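Local coordinates for apical membrane antigen 1-like protein, soluble form (Toxoplasma gondii, PDB 3ZLE) that probably takes part in host cell invasion as the ectodomain of a sporozoite surface antigen of the moving junction, at residues 49-53 against 214-220; 256-261 against 336-342. All coordinates share one frame; numbering follows the deposited sequence.

Interaction 1 (49-53 against 214-220); sequences KCPVF and WQSACPN
Cys50 and Cys218 meet with nearly equal first torsions. In each, SG is anti to the carbonyl carbon and beside the backbone N (chi1 -73° and -74°). Cys50 SG and Cys218 SG bond at 2.2 Å, and the chi3 of -92° is close to the relaxed value for a disulfide. Pro219 CD lies 3.8 Å from Cys50 SG, beside the bridge.

The Pro51 ring packs on Trp214, with CD 3.5 Å from Trp214 CB and CG reaching the start of the indole. Phe53 crosses Trp214 at about a right angle. Phe53 CZ is 3.7 Å from Trp214 CZ3, and that indole atom lies at the edge of the phenyl ring, near its plane. The phenyl and the six-membered ring of Trp214 meet obliquely. Phe53 CE1 also meets Asn220 OD1 at 3.5 Å, and Asn220 O lies over one face of the phenyl.

The Asn220 amide is held by its own segment. Its ND2 donates to Trp214 O at 3.1 Å in a nearly straight bond, with that oxygen in the amide plane. Cys218 N reaches Trp214 O from the opposite face of the carbonyl plane, so two donors grip the same oxygen. A water donates to Pro51 O at 2.7 Å and to Asn220 OD1, bridging the segments.

The disulfide ties together parts of the AMA1 fold far apart in the chain, the loop before strand 52-53 and the exit of helix 214-217. The indole nitrogen of Trp214 bonds to Thr119 OG1. Ile121 of helix 120-129 packs on Pro51, Phe53 and Trp214. Strand 52-53 is an outer strand of the five-stranded antiparallel sheet, and Val200 of adjoining strand 199-202 touches Pro51 and Phe53.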
ATOM      1  N   LYS A  49       1.165   4.494   8.287  1.00 21.81           N
ATOM      2  CA  LYS A  49       2.204   3.810   9.079  1.00 26.94           C
ATOM      3  C   LYS A  49       2.786   2.558   8.402  1.00 31.02           C
ATOM      4  O   LYS A  49       3.834   2.030   8.851  1.00 32.51           O
ATOM      5  CB  LYS A  49       1.663   3.472  10.491  1.00 23.91           C
ATOM      6  CG  LYS A  49       1.858   4.601  11.491  1.00 38.03           C
ATOM      7  CD  LYS A  49       0.635   4.875  12.355  1.00 47.09           C
ATOM      8  CE  LYS A  49      -0.219   3.626  12.563  1.00 57.73           C
ATOM      9  NZ  LYS A  49      -0.886   3.607  13.896  1.00 61.28           N
ATOM     10  N   CYS A  50       2.151   2.095   7.312  1.00 26.20           N
ATOM     11  CA  CYS A  50       2.601   0.869   6.630  1.00 28.01           C
ATOM     12  C   CYS A  50       3.260   1.150   5.276  1.00 27.95           C
ATOM     13  O   CYS A  50       2.772   1.947   4.496  1.00 35.52           O
ATOM     14  CB  CYS A  50       1.445  -0.125   6.429  1.00 25.38           C
ATOM     15  SG  CYS A  50       0.930  -0.943   7.930  1.00 34.72           S
ATOM     16  N   PRO A  51       4.339   0.415   4.966  1.00 25.09           N
ATOM     17  CA  PRO A  51       4.917   0.544   3.632  1.00 23.21           C
ATOM     18  C   PRO A  51       4.007  -0.061   2.576  1.00 23.71           C
ATOM     19  O   PRO A  51       3.194  -0.960   2.869  1.00 20.09           O
ATOM     20  CB  PRO A  51       6.246  -0.214   3.743  1.00 22.55           C
ATOM     21  CG  PRO A  51       6.117  -1.119   4.910  1.00 21.72           C
ATOM     22  CD  PRO A  51       5.048  -0.565   5.812  1.00 21.93           C
ATOM     23  N   VAL A  52       4.043   0.493   1.374  1.00 20.06           N
ATOM     24  CA  VAL A  52       3.107   0.080   0.356  1.00 19.81           C
ATOM     25  C   VAL A  52       3.910  -0.574  -0.738  1.00 20.50           C
ATOM     26  O   VAL A  52       4.591   0.112  -1.504  1.00 16.63           O
ATOM     27  CB  VAL A  52       2.390   1.311  -0.240  1.00 22.59           C
ATOM     28  CG1 VAL A  52       1.116   0.861  -1.000  1.00 18.16           C
ATOM     29  CG2 VAL A  52       2.051   2.305   0.869  1.00 23.98           C
ATOM     30  N   PHE A  53       3.813  -1.897  -0.845  1.00 24.82           N
ATOM     31  CA  PHE A  53       4.713  -2.659  -1.705  1.00 20.10           C
ATOM     32  C   PHE A  53       4.267  -2.616  -3.153  1.00 23.85           C
ATOM     33  O   PHE A  53       3.091  -2.896  -3.473  1.00 22.44           O
ATOM     34  CB  PHE A  53       4.761  -4.104  -1.229  1.00 21.30           C
ATOM     35  CG  PHE A  53       5.579  -4.295   0.005  1.00 19.77           C
ATOM     36  CD1 PHE A  53       5.027  -4.021   1.253  1.00 15.72           C
ATOM     37  CD2 PHE A  53       6.951  -4.570  -0.076  1.00 18.43           C
ATOM     38  CE1 PHE A  53       5.775  -4.220   2.403  1.00 15.65           C
ATOM     39  CE2 PHE A  53       7.729  -4.683   1.094  1.00 17.24           C
ATOM     40  CZ  PHE A  53       7.136  -4.457   2.325  1.00 16.28           C
ATOM     41  N   TRP A 214       7.039  -2.330  10.937  1.00 16.52           N
ATOM     42  CA  TRP A 214       6.277  -2.788   9.758  1.00 17.57           C
ATOM     43  C   TRP A 214       6.444  -4.286   9.530  1.00 19.10           C
ATOM     44  O   TRP A 214       5.504  -4.935   9.149  1.00 25.22           O
ATOM     45  CB  TRP A 214       6.708  -2.037   8.459  1.00 16.67           C
ATOM     46  CG  TRP A 214       8.110  -2.360   8.034  1.00 18.80           C
ATOM     47  CD1 TRP A 214       9.277  -1.748   8.478  1.00 21.01           C
ATOM     48  CD2 TRP A 214       8.535  -3.444   7.147  1.00 18.76           C
ATOM     49  NE1 TRP A 214      10.394  -2.368   7.879  1.00 18.90           N
ATOM     50  CE2 TRP A 214       9.958  -3.427   7.106  1.00 19.97           C
ATOM     51  CE3 TRP A 214       7.845  -4.400   6.383  1.00 21.62           C
ATOM     52  CZ2 TRP A 214      10.690  -4.335   6.339  1.00 19.79           C
ATOM     53  CZ3 TRP A 214       8.550  -5.298   5.631  1.00 26.36           C
ATOM     54  CH2 TRP A 214       9.978  -5.283   5.623  1.00 27.67           C
ATOM     55  N   GLN A 215       7.640  -4.819   9.692  1.00 19.42           N
ATOM     56  CA  GLN A 215       7.894  -6.199   9.401  1.00 22.48           C
ATOM     57  C   GLN A 215       6.966  -7.133  10.109  1.00 25.55           C
ATOM     58  O   GLN A 215       6.600  -8.088   9.602  1.00 26.10           O
ATOM     59  CB  GLN A 215       9.336  -6.579   9.635  1.00 22.69           C
ATOM     60  CG  GLN A 215       9.749  -7.862   8.977  1.00 23.87           C
ATOM     61  CD  GLN A 215      11.238  -8.116   8.888  1.00 22.98           C
ATOM     62  OE1 GLN A 215      12.001  -7.266   8.622  1.00 29.88           O
ATOM     63  NE2 GLN A 215      11.605  -9.311   9.071  1.00 25.48           N
ATOM     64  N   SER A 216       6.558  -6.744  11.279  1.00 25.93           N
ATOM     65  CA  SER A 216       5.741  -7.486  12.177  1.00 27.46           C
ATOM     66  C   SER A 216       4.322  -7.035  12.299  1.00 27.41           C
ATOM     67  O   SER A 216       3.523  -7.745  12.738  1.00 25.68           O
ATOM     68  CB  SER A 216       6.307  -7.315  13.538  1.00 26.95           C
ATOM     69  OG  SER A 216       7.436  -8.026  13.697  1.00 40.26           O
ATOM     70  N   ALA A 217       4.044  -5.807  11.969  1.00 23.14           N
ATOM     71  CA  ALA A 217       2.771  -5.203  12.243  1.00 28.08           C
ATOM     72  C   ALA A 217       1.908  -5.021  11.039  1.00 24.10           C
ATOM     73  O   ALA A 217       0.757  -4.883  11.118  1.00 20.93           O
ATOM     74  CB  ALA A 217       2.989  -3.874  12.879  1.00 26.21           C
ATOM     75  N   CYS A 218       2.548  -5.003   9.915  1.00 26.22           N
ATOM     76  CA  CYS A 218       1.884  -4.574   8.657  1.00 22.67           C
ATOM     77  C   CYS A 218       1.588  -5.733   7.707  1.00 19.97           C
ATOM     78  O   CYS A 218       2.244  -6.800   7.760  1.00 19.39           O
ATOM     79  CB  CYS A 218       2.738  -3.551   7.918  1.00 21.82           C
ATOM     80  SG  CYS A 218       2.767  -1.880   8.637  1.00 28.13           S
ATOM     81  N   PRO A 219       0.603  -5.548   6.838  1.00 18.79           N
ATOM     82  CA  PRO A 219       0.213  -6.632   5.931  1.00 18.72           C
ATOM     83  C   PRO A 219       1.076  -6.646   4.667  1.00 20.85           C
ATOM     84  O   PRO A 219       0.616  -6.295   3.602  1.00 23.43           O
ATOM     85  CB  PRO A 219      -1.232  -6.285   5.593  1.00 18.69           C
ATOM     86  CG  PRO A 219      -1.270  -4.796   5.654  1.00 21.80           C
ATOM     87  CD  PRO A 219      -0.230  -4.343   6.656  1.00 17.70           C
ATOM     88  N   ASN A 220       2.319  -7.029   4.817  1.00 18.77           N
ATOM     89  CA  ASN A 220       3.313  -6.910   3.762  1.00 17.16           C
ATOM     90  C   ASN A 220       3.198  -7.887   2.651  1.00 18.95           C
ATOM     91  O   ASN A 220       3.649  -7.588   1.556  1.00 18.22           O
ATOM     92  CB  ASN A 220       4.701  -6.995   4.341  1.00 19.29           C
ATOM     93  CG  ASN A 220       4.835  -6.189   5.567  1.00 20.36           C
ATOM     94  OD1 ASN A 220       4.540  -4.985   5.554  1.00 23.54           O
ATOM     95  ND2 ASN A 220       5.233  -6.822   6.658  1.00 17.35           N
TER
HETATM   96  O   HOH W   1       2.387  -3.014   4.369  1.00 36.03           O

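Interaction 2 (256-261 against 336-342); sequences CWKRVF and YTALGSS
Trp257 leaves helix 253-262 with CG anti to the backbone N (chi1 168°) and runs across Tyr336 at about a right angle. Its CB sits over one face of the Tyr336 ring, 3.8 Å from the centroid, a CH-pi contact. Next, CG lies beneath Ser342 CB, which packs over the five-membered ring at 3.9 Å from its centroid. On one branch, Trp257 CD1 meets Tyr336 CD1 at 3.7 Å. The rings are oblique, with planes 52° apart. Further along, NE1 donates to Gly340 O at 3.1 Å with an N-H...O angle of 167°. The oxygen is near the indole plane, but the donor stands above the carbonyl plane. CE2 is 3.7 Å from Ser342 N, and CZ2 passes Gly340 O and Ser342 N at 4.1 Å each.

Thr337 OG1 accepts from Gly340 N, an ST motif that shapes the turn presenting Gly340 O. Lys191 NZ also donates to that oxygen. One turn on, Val260 CG1 packs against the backbone of Thr337 and Ala338.

Cys256 is bonded to Cys317 of strand 315-320. A helix tied by a disulfide to the antiparallel sheet it packs on is consistent with the PAN-type fold to which the AMA1 family is assigned.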
ATOM      1  N   CYS A 256      -5.587  -9.600  -9.883  1.00 28.69           N
ATOM      2  CA  CYS A 256      -6.364  -9.313  -8.678  1.00 35.23           C
ATOM      3  C   CYS A 256      -5.576  -8.423  -7.707  1.00 34.18           C
ATOM      4  O   CYS A 256      -6.120  -7.503  -7.124  1.00 33.04           O
ATOM      5  CB  CYS A 256      -6.808 -10.603  -7.981  1.00 29.38           C
ATOM      6  SG  CYS A 256      -7.892 -10.368  -6.544  1.00 34.21           S
ATOM      7  N   TRP A 257      -4.289  -8.688  -7.581  1.00 28.03           N
ATOM      8  CA  TRP A 257      -3.440  -7.934  -6.685  1.00 25.14           C
ATOM      9  C   TRP A 257      -3.347  -6.456  -7.114  1.00 29.02           C
ATOM     10  O   TRP A 257      -3.420  -5.556  -6.297  1.00 31.87           O
ATOM     11  CB  TRP A 257      -2.053  -8.596  -6.629  1.00 21.08           C
ATOM     12  CG  TRP A 257      -0.990  -7.747  -5.954  1.00 23.31           C
ATOM     13  CD1 TRP A 257      -0.859  -7.509  -4.623  1.00 21.88           C
ATOM     14  CD2 TRP A 257       0.067  -7.012  -6.604  1.00 20.02           C
ATOM     15  NE1 TRP A 257       0.228  -6.680  -4.392  1.00 21.18           N
ATOM     16  CE2 TRP A 257       0.814  -6.368  -5.588  1.00 20.08           C
ATOM     17  CE3 TRP A 257       0.491  -6.900  -7.932  1.00 18.29           C
ATOM     18  CZ2 TRP A 257       1.950  -5.562  -5.863  1.00 21.33           C
ATOM     19  CZ3 TRP A 257       1.635  -6.107  -8.211  1.00 25.31           C
ATOM     20  CH2 TRP A 257       2.384  -5.511  -7.169  1.00 21.02           C
ATOM     21  N   LYS A 258      -3.255  -6.222  -8.412  1.00 34.71           N
ATOM     22  CA  LYS A 258      -3.273  -4.871  -8.958  1.00 32.42           C
ATOM     23  C   LYS A 258      -4.612  -4.174  -8.834  1.00 34.61           C
ATOM     24  O   LYS A 258      -4.673  -2.952  -8.683  1.00 33.73           O
ATOM     25  CB  LYS A 258      -2.875  -4.908 -10.404  1.00 31.72           C
ATOM     26  CG  LYS A 258      -1.391  -4.931 -10.582  1.00 38.75           C
ATOM     27  CD  LYS A 258      -1.010  -5.081 -12.034  1.00 47.26           C
ATOM     28  CE  LYS A 258       0.490  -5.047 -12.138  1.00 45.00           C
ATOM     29  NZ  LYS A 258       1.009  -5.377 -13.473  1.00 38.81           N
ATOM     30  N   ARG A 259      -5.682  -4.956  -8.906  1.00 29.43           N
ATOM     31  CA  ARG A 259      -7.015  -4.415  -8.949  1.00 23.11           C
ATOM     32  C   ARG A 259      -7.423  -3.837  -7.619  1.00 27.72           C
ATOM     33  O   ARG A 259      -8.104  -2.822  -7.568  1.00 26.21           O
ATOM     34  CB  ARG A 259      -7.994  -5.510  -9.354  1.00 25.96           C
ATOM     35  CG  ARG A 259      -9.404  -5.031  -9.614  1.00 31.46           C
ATOM     36  CD  ARG A 259      -9.932  -5.632 -10.919  1.00 27.63           C
ATOM     37  NE  ARG A 259     -10.653  -6.873 -10.724  1.00 28.69           N
ATOM     38  CZ  ARG A 259     -10.709  -7.868 -11.627  1.00 31.93           C
ATOM     39  NH1 ARG A 259     -10.002  -7.816 -12.736  1.00 29.02           N
ATOM     40  NH2 ARG A 259     -11.476  -8.912 -11.409  1.00 26.09           N
ATOM     41  N   VAL A 260      -7.131  -4.555  -6.543  1.00 24.77           N
ATOM     42  CA  VAL A 260      -7.525  -4.107  -5.240  1.00 21.62           C
ATOM     43  C   VAL A 260      -6.889  -2.758  -4.914  1.00 19.77           C
ATOM     44  O   VAL A 260      -7.533  -1.878  -4.343  1.00 21.45           O
ATOM     45  CB  VAL A 260      -7.198  -5.184  -4.202  1.00 26.66           C
ATOM     46  CG1 VAL A 260      -5.699  -5.438  -4.102  1.00 21.80           C
ATOM     47  CG2 VAL A 260      -7.853  -4.942  -2.900  1.00 21.21           C
ATOM     48  N   PHE A 261      -5.679  -2.539  -5.387  1.00 19.23           N
ATOM     49  CA  PHE A 261      -4.984  -1.307  -5.089  1.00 20.16           C
ATOM     50  C   PHE A 261      -5.618  -0.169  -5.890  1.00 24.79           C
ATOM     51  O   PHE A 261      -5.757   0.952  -5.398  1.00 27.45           O
ATOM     52  CB  PHE A 261      -3.477  -1.435  -5.473  1.00 18.47           C
ATOM     53  CG  PHE A 261      -2.722  -0.135  -5.360  1.00 21.38           C
ATOM     54  CD1 PHE A 261      -2.390   0.399  -4.097  1.00 18.10           C
ATOM     55  CD2 PHE A 261      -2.475   0.623  -6.484  1.00 20.21           C
ATOM     56  CE1 PHE A 261      -1.696   1.566  -3.988  1.00 16.28           C
ATOM     57  CE2 PHE A 261      -1.768   1.822  -6.377  1.00 20.56           C
ATOM     58  CZ  PHE A 261      -1.441   2.313  -5.122  1.00 19.87           C
ATOM     59  N   TYR A 336      -5.158 -10.950  -0.714  1.00 22.31           N
ATOM     60  CA  TYR A 336      -4.321  -9.816  -1.076  1.00 24.12           C
ATOM     61  C   TYR A 336      -4.775  -8.541  -0.312  1.00 22.99           C
ATOM     62  O   TYR A 336      -5.979  -8.375   0.002  1.00 20.14           O
ATOM     63  CB  TYR A 336      -4.498  -9.564  -2.585  1.00 28.92           C
ATOM     64  CG  TYR A 336      -3.801 -10.571  -3.463  1.00 28.02           C
ATOM     65  CD1 TYR A 336      -2.406 -10.637  -3.490  1.00 27.54           C
ATOM     66  CD2 TYR A 336      -4.526 -11.443  -4.286  1.00 21.97           C
ATOM     67  CE1 TYR A 336      -1.745 -11.457  -4.334  1.00 22.02           C
ATOM     68  CE2 TYR A 336      -3.861 -12.319  -5.159  1.00 26.81           C
ATOM     69  CZ  TYR A 336      -2.465 -12.305  -5.178  1.00 30.78           C
ATOM     70  OH  TYR A 336      -1.762 -13.176  -5.967  1.00 23.02           O
ATOM     71  N   THR A 337      -3.896  -7.564  -0.184  1.00 19.11           N
ATOM     72  CA  THR A 337      -4.401  -6.204   0.166  1.00 19.09           C
ATOM     73  C   THR A 337      -3.888  -5.138  -0.743  1.00 20.95           C
ATOM     74  O   THR A 337      -2.849  -5.291  -1.413  1.00 25.88           O
ATOM     75  CB  THR A 337      -4.091  -5.795   1.595  1.00 21.39           C
ATOM     76  OG1 THR A 337      -2.719  -5.454   1.697  1.00 23.29           O
ATOM     77  CG2 THR A 337      -4.434  -6.893   2.589  1.00 20.97           C
ATOM     78  N   ALA A 338      -4.516  -3.986  -0.677  1.00 20.75           N
ATOM     79  CA  ALA A 338      -3.931  -2.819  -1.320  1.00 17.31           C
ATOM     80  C   ALA A 338      -2.564  -2.415  -0.775  1.00 18.81           C
ATOM     81  O   ALA A 338      -1.737  -1.844  -1.521  1.00 19.84           O
ATOM     82  CB  ALA A 338      -4.881  -1.661  -1.317  1.00 15.15           C
ATOM     83  N   LEU A 339      -2.252  -2.818   0.440  1.00 18.02           N
ATOM     84  CA  LEU A 339      -0.874  -2.495   0.982  1.00 22.23           C
ATOM     85  C   LEU A 339       0.239  -3.430   0.560  1.00 23.02           C
ATOM     86  O   LEU A 339       1.388  -2.989   0.309  1.00 18.55           O
ATOM     87  CB  LEU A 339      -0.897  -2.401   2.484  1.00 18.76           C
ATOM     88  CG  LEU A 339      -1.571  -1.100   2.923  1.00 19.71           C
ATOM     89  CD1 LEU A 339      -2.052  -1.200   4.350  1.00 22.42           C
ATOM     90  CD2 LEU A 339      -0.583   0.039   2.750  1.00 20.85           C
ATOM     91  N   GLY A 340      -0.073  -4.731   0.584  1.00 21.63           N
ATOM     92  CA  GLY A 340       0.939  -5.763   0.502  1.00 22.69           C
ATOM     93  C   GLY A 340       1.550  -5.946  -0.863  1.00 23.36           C
ATOM     94  O   GLY A 340       1.157  -5.281  -1.827  1.00 24.37           O
ATOM     95  N   SER A 341       2.596  -6.776  -0.901  1.00 26.68           N
ATOM     96  CA  SER A 341       3.170  -7.317  -2.137  1.00 28.11           C
ATOM     97  C   SER A 341       2.338  -8.453  -2.702  1.00 24.53           C
ATOM     98  O   SER A 341       1.439  -8.920  -2.074  1.00 21.61           O
ATOM     99  CB  SER A 341       4.580  -7.865  -1.871  1.00 25.75           C
ATOM    100  OG  SER A 341       5.341  -7.841  -3.078  1.00 29.70           O
ATOM    101  N   SER A 342       2.749  -8.993  -3.834  1.00 25.44           N
ATOM    102  CA  SER A 342       2.134 -10.209  -4.324  1.00 27.74           C
ATOM    103  C   SER A 342       2.949 -11.416  -3.873  1.00 24.58           C
ATOM    104  O   SER A 342       2.517 -12.531  -4.075  1.00 28.05           O
ATOM    105  CB  SER A 342       2.026 -10.207  -5.866  1.00 23.69           C
ATOM    106  OG  SER A 342       3.319 -10.090  -6.442  1.00 29.01           O
TER
HETATM  107  O   HOH W   2      -2.199  -4.283  -3.953  1.00 28.52           O

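In the fold
The two contacts have centres about 13 Å apart. Both are largely buried, but interaction 1 reaches the surface at Lys49 and leaves Phe53 and Trp214 partly exposed. Interaction 1 holds a loop and an outer strand of the five-stranded sheet to a short helix and its exit, with the disulfide crossing the contact. Interaction 2 sets a helix on the end of an outer strand and the turn that follows it, using one indole hydrogen bond; its disulfide leads to another strand. By analogy with other AMA1 proteins, they probably belong to the first and second domains. Phe53 N to Leu339 O (2.9 Å) and Asn220 O to Ser341 N (2.8 Å), both probable hydrogen bonds, join them.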